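Local atomic coordinates of molybdopterin molybdotransferase (Pyrococcus horikoshii, PDB entry 1UZ5), a protein that probably transfers molybdate to adenylyl-molybdopterin, releasing AMP and yielding the molybdenum-loaded cofactor in a magnesium-dependent step of its biosynthesis. Residues 45-50 and 140-145; 26-31 and 175-180. All coordinates share one frame; numbering follows the deposited sequence.

Contact 1: 45-50 and 140-145; sequences PIDVPP and MKKGID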
loop_
_atom_site.group_PDB
_atom_site.type_symbol
_atom_site.label_atom_id
_atom_site.label_comp_id
_atom_site.label_asym_id
_atom_site.label_seq_id
_atom_site.Cartn_x
_atom_site.Cartn_y
_atom_site.Cartn_z
ATOM N N PRO A 45 3.744 7.114 -20.129
ATOM C CA PRO A 45 4.662 7.156 -21.267
ATOM C C PRO A 45 3.941 7.529 -22.566
ATOM O O PRO A 45 4.576 7.727 -23.595
ATOM C CB PRO A 45 5.205 5.735 -21.311
ATOM C CG PRO A 45 3.994 4.940 -20.941
ATOM C CD PRO A 45 3.413 5.719 -19.783
ATOM N N ILE A 46 2.616 7.613 -22.521
ATOM C CA ILE A 46 1.850 7.958 -23.719
ATOM C C ILE A 46 0.647 8.824 -23.393
ATOM O O ILE A 46 0.243 8.938 -22.230
ATOM C CB ILE A 46 1.286 6.705 -24.430
ATOM C CG1 ILE A 46 0.332 5.973 -23.482
ATOM C CG2 ILE A 46 2.413 5.795 -24.888
ATOM C CD1 ILE A 46 -0.540 4.936 -24.159
ATOM N N ASP A 47 0.087 9.435 -24.435
ATOM C CA ASP A 47 -1.115 10.244 -24.307
ATOM C C ASP A 47 -2.280 9.261 -24.375
ATOM O O ASP A 47 -2.216 8.272 -25.102
ATOM C CB ASP A 47 -1.266 11.216 -25.486
ATOM C CG ASP A 47 -0.412 12.459 -25.349
ATOM O OD1 ASP A 47 -0.556 13.183 -24.334
ATOM O OD2 ASP A 47 0.391 12.722 -26.271
ATOM N N VAL A 48 -3.342 9.554 -23.634
ATOM C CA VAL A 48 -4.535 8.730 -23.629
ATOM C C VAL A 48 -5.742 9.634 -23.851
ATOM O O VAL A 48 -5.979 10.548 -23.066
ATOM C CB VAL A 48 -4.732 8.015 -22.274
ATOM C CG1 VAL A 48 -5.960 7.127 -22.348
ATOM C CG2 VAL A 48 -3.485 7.214 -21.906
ATOM N N PRO A 49 -6.501 9.416 -24.943
ATOM C CA PRO A 49 -6.253 8.391 -25.962
ATOM C C PRO A 49 -4.984 8.750 -26.731
ATOM O O PRO A 49 -4.557 9.902 -26.721
ATOM C CB PRO A 49 -7.516 8.451 -26.828
ATOM C CG PRO A 49 -7.909 9.904 -26.740
ATOM C CD PRO A 49 -7.703 10.210 -25.271
ATOM N N PRO A 50 -4.354 7.766 -27.389
ATOM C CA PRO A 50 -3.126 8.035 -28.142
ATOM C C PRO A 50 -3.339 8.678 -29.517
ATOM O O PRO A 50 -2.385 8.885 -30.262
ATOM C CB PRO A 50 -2.467 6.659 -28.223
ATOM C CG PRO A 50 -3.651 5.739 -28.330
ATOM C CD PRO A 50 -4.670 6.323 -27.369
ATOM N N MET A 140 -12.743 13.011 -28.963
ATOM C CA MET A 140 -12.003 12.916 -27.709
ATOM C C MET A 140 -10.583 13.102 -28.217
ATOM O O MET A 140 -10.006 12.188 -28.807
ATOM C CB MET A 140 -12.172 11.526 -27.093
ATOM C CG MET A 140 -11.180 11.179 -25.991
ATOM S SD MET A 140 -11.413 12.110 -24.471
ATOM C CE MET A 140 -12.903 11.347 -23.830
ATOM N N LYS A 141 -10.028 14.292 -28.018
ATOM C CA LYS A 141 -8.693 14.578 -28.513
ATOM C C LYS A 141 -7.593 13.813 -27.794
ATOM O O LYS A 141 -7.726 13.455 -26.625
ATOM C CB LYS A 141 -8.431 16.085 -28.451
ATOM C CG LYS A 141 -9.500 16.894 -29.191
ATOM C CD LYS A 141 -9.164 18.373 -29.262
ATOM C CE LYS A 141 -7.972 18.634 -30.167
ATOM N NZ LYS A 141 -7.614 20.082 -30.196
ATOM N N LYS A 142 -6.513 13.563 -28.526
ATOM C CA LYS A 142 -5.352 12.846 -28.021
ATOM C C LYS A 142 -4.855 13.424 -26.694
ATOM O O LYS A 142 -4.589 14.621 -26.595
ATOM C CB LYS A 142 -4.233 12.917 -29.061
ATOM C CG LYS A 142 -2.920 12.277 -28.641
ATOM C CD LYS A 142 -1.868 12.447 -29.728
ATOM C CE LYS A 142 -0.558 11.782 -29.339
ATOM N NZ LYS A 142 0.506 11.997 -30.359
ATOM N N GLY A 143 -4.748 12.576 -25.674
ATOM C CA GLY A 143 -4.252 13.031 -24.385
ATOM C C GLY A 143 -5.218 13.721 -23.439
ATOM O O GLY A 143 -4.816 14.141 -22.355
ATOM N N ILE A 144 -6.482 13.836 -23.826
ATOM C CA ILE A 144 -7.480 14.486 -22.975
ATOM C C ILE A 144 -7.905 13.629 -21.774
ATOM O O ILE A 144 -8.385 14.152 -20.766
ATOM C CB ILE A 144 -8.725 14.888 -23.806
ATOM C CG1 ILE A 144 -8.456 16.215 -24.517
ATOM C CG2 ILE A 144 -9.945 15.045 -22.911
ATOM C CD1 ILE A 144 -7.170 16.250 -25.317
ATOM N N ASP A 145 -7.730 12.315 -21.887
ATOM C CA ASP A 145 -8.069 11.399 -20.799
ATOM C C ASP A 145 -6.876 11.488 -19.841
ATOM O O ASP A 145 -7.010 11.907 -18.691
ATOM C CB ASP A 145 -8.211 9.971 -21.344
ATOM C CG ASP A 145 -8.836 9.004 -20.341
ATOM O OD1 ASP A 145 -8.791 9.269 -19.124
ATOM O OD2 ASP A 145 -9.358 7.958 -20.781
#
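The carbonyl oxygen of Pro49 is held by two neighbouring groups of 140-145. Gly143 N donates a hydrogen bond to Pro49 O over 2.9 Å, lying in the carbonyl plane with an N-H...O angle of 145°, and Lys142 CA brings a weaker CA-H...O contact to the same oxygen at 3.3 Å. Both donors belong to a type II beta turn, Lys141 to Ile144, closed by Ile144 N bonding to Lys141 O. Gly143 takes the third position of this turn, with phi at +82°, and its bare CA faces Asp47 CB at 3.7 Å; a beta carbon there would run into Asp47 OD1.

Asp47 OD1 accepts a hydrogen bond from Lys148 N. OD2, by contrast, meets the aliphatic part of Lys142: Asp47 OD2 to Lys142 CE is 3.3 Å, whereas NZ is too distant for a salt bridge. Lys142 gets there because its CG is anti to the backbone N (chi1 177°) and the chain runs on extended, crossing Asp47 at about a right angle and passing Pro50 O with CD.

A cis peptide precedes Pro49. The ring of Pro49 turns its CG to Met140 CG at 3.6 Å, and its CD sits against Lys141 O. Just past the turn, beyond Ile144, Val48 CG1 approaches Asp145 OD2 at 3.8 Å; the Asp145 N to Val48 O bond is doubtful, since that oxygen is modelled too close to its neighbour.

Two irregular segments are thus joined, one between strands 42-43 and 53-54, the other between strands 139-140 and 151-153. Asp52 OD2 accepts from Lys142 N, and Met140, in strand 139-140, shares a backbone hydrogen bond with Arg53 of strand 53-54.

Contact 2: 26-31 and 175-180; sequences EEVPIE and VKVFRK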
loop_
_atom_site.group_PDB
_atom_site.type_symbol
_atom_site.label_atom_id
_atom_site.label_comp_id
_atom_site.label_asym_id
_atom_site.label_seq_id
_atom_site.Cartn_x
_atom_site.Cartn_y
_atom_site.Cartn_z
ATOM N N GLU A 26 13.639 -4.422 -7.862
ATOM C CA GLU A 26 13.590 -5.462 -8.879
ATOM C C GLU A 26 12.444 -5.171 -9.841
ATOM O O GLU A 26 11.488 -4.470 -9.498
ATOM C CB GLU A 26 13.381 -6.843 -8.247
ATOM C CG GLU A 26 11.974 -7.090 -7.737
ATOM C CD GLU A 26 11.741 -8.532 -7.318
ATOM O OE1 GLU A 26 11.945 -9.440 -8.150
ATOM O OE2 GLU A 26 11.347 -8.758 -6.156
ATOM N N GLU A 27 12.539 -5.708 -11.048
ATOM C CA GLU A 27 11.485 -5.498 -12.023
ATOM C C GLU A 27 10.692 -6.775 -12.173
ATOM O O GLU A 27 11.254 -7.857 -12.310
ATOM C CB GLU A 27 12.055 -5.087 -13.383
ATOM C CG GLU A 27 12.715 -3.720 -13.395
ATOM C CD GLU A 27 12.864 -3.165 -14.796
ATOM O OE1 GLU A 27 13.427 -3.869 -15.662
ATOM O OE2 GLU A 27 12.417 -2.023 -15.032
ATOM N N VAL A 28 9.376 -6.645 -12.134
ATOM C CA VAL A 28 8.507 -7.800 -12.284
ATOM C C VAL A 28 7.528 -7.502 -13.409
ATOM O O VAL A 28 7.207 -6.341 -13.655
ATOM C CB VAL A 28 7.700 -8.055 -10.999
ATOM C CG1 VAL A 28 8.644 -8.402 -9.845
ATOM C CG2 VAL A 28 6.872 -6.820 -10.664
ATOM N N PRO A 29 7.055 -8.542 -14.111
ATOM C CA PRO A 29 6.099 -8.342 -15.205
ATOM C C PRO A 29 4.870 -7.683 -14.587
ATOM O O PRO A 29 4.643 -7.811 -13.383
ATOM C CB PRO A 29 5.801 -9.763 -15.674
ATOM C CG PRO A 29 7.043 -10.521 -15.300
ATOM C CD PRO A 29 7.376 -9.970 -13.945
ATOM N N ILE A 30 4.076 -6.990 -15.394
ATOM C CA ILE A 30 2.895 -6.319 -14.868
ATOM C C ILE A 30 1.889 -7.292 -14.248
ATOM O O ILE A 30 1.182 -6.938 -13.306
ATOM C CB ILE A 30 2.195 -5.471 -15.969
ATOM C CG1 ILE A 30 1.053 -4.665 -15.355
ATOM C CG2 ILE A 30 1.671 -6.368 -17.078
ATOM C CD1 ILE A 30 1.491 -3.752 -14.214
ATOM N N GLU A 31 1.824 -8.514 -14.772
ATOM C CA GLU A 31 0.898 -9.514 -14.240
ATOM C C GLU A 31 1.355 -10.090 -12.890
ATOM O O GLU A 31 0.666 -10.925 -12.303
ATOM C CB GLU A 31 0.698 -10.660 -15.241
ATOM C CG GLU A 31 1.962 -11.418 -15.591
ATOM C CD GLU A 31 2.730 -10.785 -16.738
ATOM O OE1 GLU A 31 2.780 -9.536 -16.825
ATOM O OE2 GLU A 31 3.298 -11.546 -17.548
ATOM N N VAL A 175 7.352 -3.406 -14.184
ATOM C CA VAL A 175 7.341 -2.367 -13.166
ATOM C C VAL A 175 8.407 -2.579 -12.086
ATOM O O VAL A 175 8.672 -3.704 -11.663
ATOM C CB VAL A 175 5.933 -2.270 -12.526
ATOM C CG1 VAL A 175 5.537 -3.605 -11.920
ATOM C CG2 VAL A 175 5.908 -1.165 -11.480
ATOM N N LYS A 176 9.029 -1.485 -11.663
ATOM C CA LYS A 176 10.063 -1.528 -10.639
ATOM C C LYS A 176 9.445 -1.487 -9.255
ATOM O O LYS A 176 8.803 -0.510 -8.875
ATOM C CB LYS A 176 11.023 -0.350 -10.802
ATOM C CG LYS A 176 11.938 -0.473 -12.017
ATOM C CD LYS A 176 12.913 0.690 -12.087
ATOM C CE LYS A 176 13.889 0.512 -13.239
ATOM N NZ LYS A 176 14.880 1.616 -13.297
ATOM N N VAL A 177 9.639 -2.558 -8.500
ATOM C CA VAL A 177 9.082 -2.621 -7.159
ATOM C C VAL A 177 10.175 -2.924 -6.140
ATOM O O VAL A 177 11.244 -3.432 -6.486
ATOM C CB VAL A 177 7.982 -3.699 -7.073
ATOM C CG1 VAL A 177 6.831 -3.346 -8.011
ATOM C CG2 VAL A 177 8.556 -5.058 -7.434
ATOM N N PHE A 178 9.911 -2.587 -4.885
ATOM C CA PHE A 178 10.877 -2.848 -3.827
ATOM C C PHE A 178 10.927 -4.343 -3.572
ATOM O O PHE A 178 9.894 -5.019 -3.606
ATOM C CB PHE A 178 10.462 -2.158 -2.526
ATOM C CG PHE A 178 10.722 -0.684 -2.498
ATOM C CD1 PHE A 178 12.021 -0.193 -2.550
ATOM C CD2 PHE A 178 9.668 0.216 -2.362
ATOM C CE1 PHE A 178 12.268 1.171 -2.462
ATOM C CE2 PHE A 178 9.904 1.584 -2.273
ATOM C CZ PHE A 178 11.208 2.062 -2.321
ATOM N N ARG A 179 12.124 -4.869 -3.347
ATOM C CA ARG A 179 12.247 -6.280 -3.012
ATOM C C ARG A 179 11.676 -6.319 -1.597
ATOM O O ARG A 179 11.665 -5.301 -0.905
ATOM C CB ARG A 179 13.712 -6.719 -3.012
ATOM C CG ARG A 179 14.314 -6.836 -4.401
ATOM C CD ARG A 179 15.782 -7.221 -4.337
ATOM N NE ARG A 179 16.379 -7.291 -5.666
ATOM C CZ ARG A 179 16.115 -8.243 -6.554
ATOM N NH1 ARG A 179 15.262 -9.216 -6.257
ATOM N NH2 ARG A 179 16.703 -8.223 -7.744
ATOM N N LYS A 180 11.182 -7.468 -1.167
ATOM C CA LYS A 180 10.593 -7.544 0.165
ATOM C C LYS A 180 11.651 -7.616 1.257
ATOM O O LYS A 180 12.514 -8.488 1.238
ATOM C CB LYS A 180 9.659 -8.754 0.256
ATOM C CG LYS A 180 8.465 -8.665 -0.684
ATOM C CD LYS A 180 7.603 -9.909 -0.618
ATOM C CE LYS A 180 6.381 -9.773 -1.513
ATOM N NZ LYS A 180 5.535 -10.996 -1.469
HETATM O O HOH W 1 11.416 -9.547 -2.792
#
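The guanidinium of Arg179 carries Glu26 CB over the centre of one face, 3.4 Å above its plane. The Glu26 carboxylate is turned 30° from that plane, and its OE1 lies 3.8 Å from Arg179 NH1, well out of the guanidinium plane: a long pairing of charges, with no N-H aimed at the oxygen. Placing CG between the backbone N and the carbonyl carbon (chi1 74°) and then extending the chain carries the acid past the guanidinium to Arg36, which forms a salt bridge with OE2. A water that accepts from Lys180 N at 2.6 Å gives OE2 a further, weak bond. With an alanine here CB could still touch the guanidinium, but Arg36 would probably lose its carboxylate mate and Arg179 the nearby negative charge.

Strands 25-29 and 174-178 make a two-stranded antiparallel sheet between parts of the chain remote in sequence, strongly twisted, as the 126° between the segment directions attests. Glu26 and Val177 form a hydrogen-bonded pair through two nearly linear bonds, Val177 N to Glu26 O at 2.8 Å being the shorter; Val28 and Val175 form the next. Glu26, Val28, Val175 and Val177 share a face, where Val28 CG2 touches Val175 CG1 at 3.7 Å and Val177 CG2 at 4.0 Å. On the other face the non-hydrogen-bonded pair Glu27 and Lys176 lie side by side, pointing the same way, and Glu27 OE2 rests 3.4 Å from Lys176 CG and equally near CE, while Lys176 NZ remains farther from Glu27 OE2.

Overall arrangement
Along the chain the segments come in the order 26-31, 45-50, 140-145, 175-180, so the pairing of contact 1 lies wholly within the span bracketed by contact 2. Their centres are 26 Å apart and their nearest atoms about 11 Å, without touching; they share no sheet. Contact 1 lies in the MoeA N-terminal region, where it joins the two chains leading to and from the six-stranded mixed sheet containing 58-61 and 75-83. Contact 2, nearer the centre of the chain, pairs 26-31, early in that region, with the chain returning after helix 161-169, whose strand 174-178 leads to strand 182-188 of the mixed sheet that also holds 222-229 and 249-253.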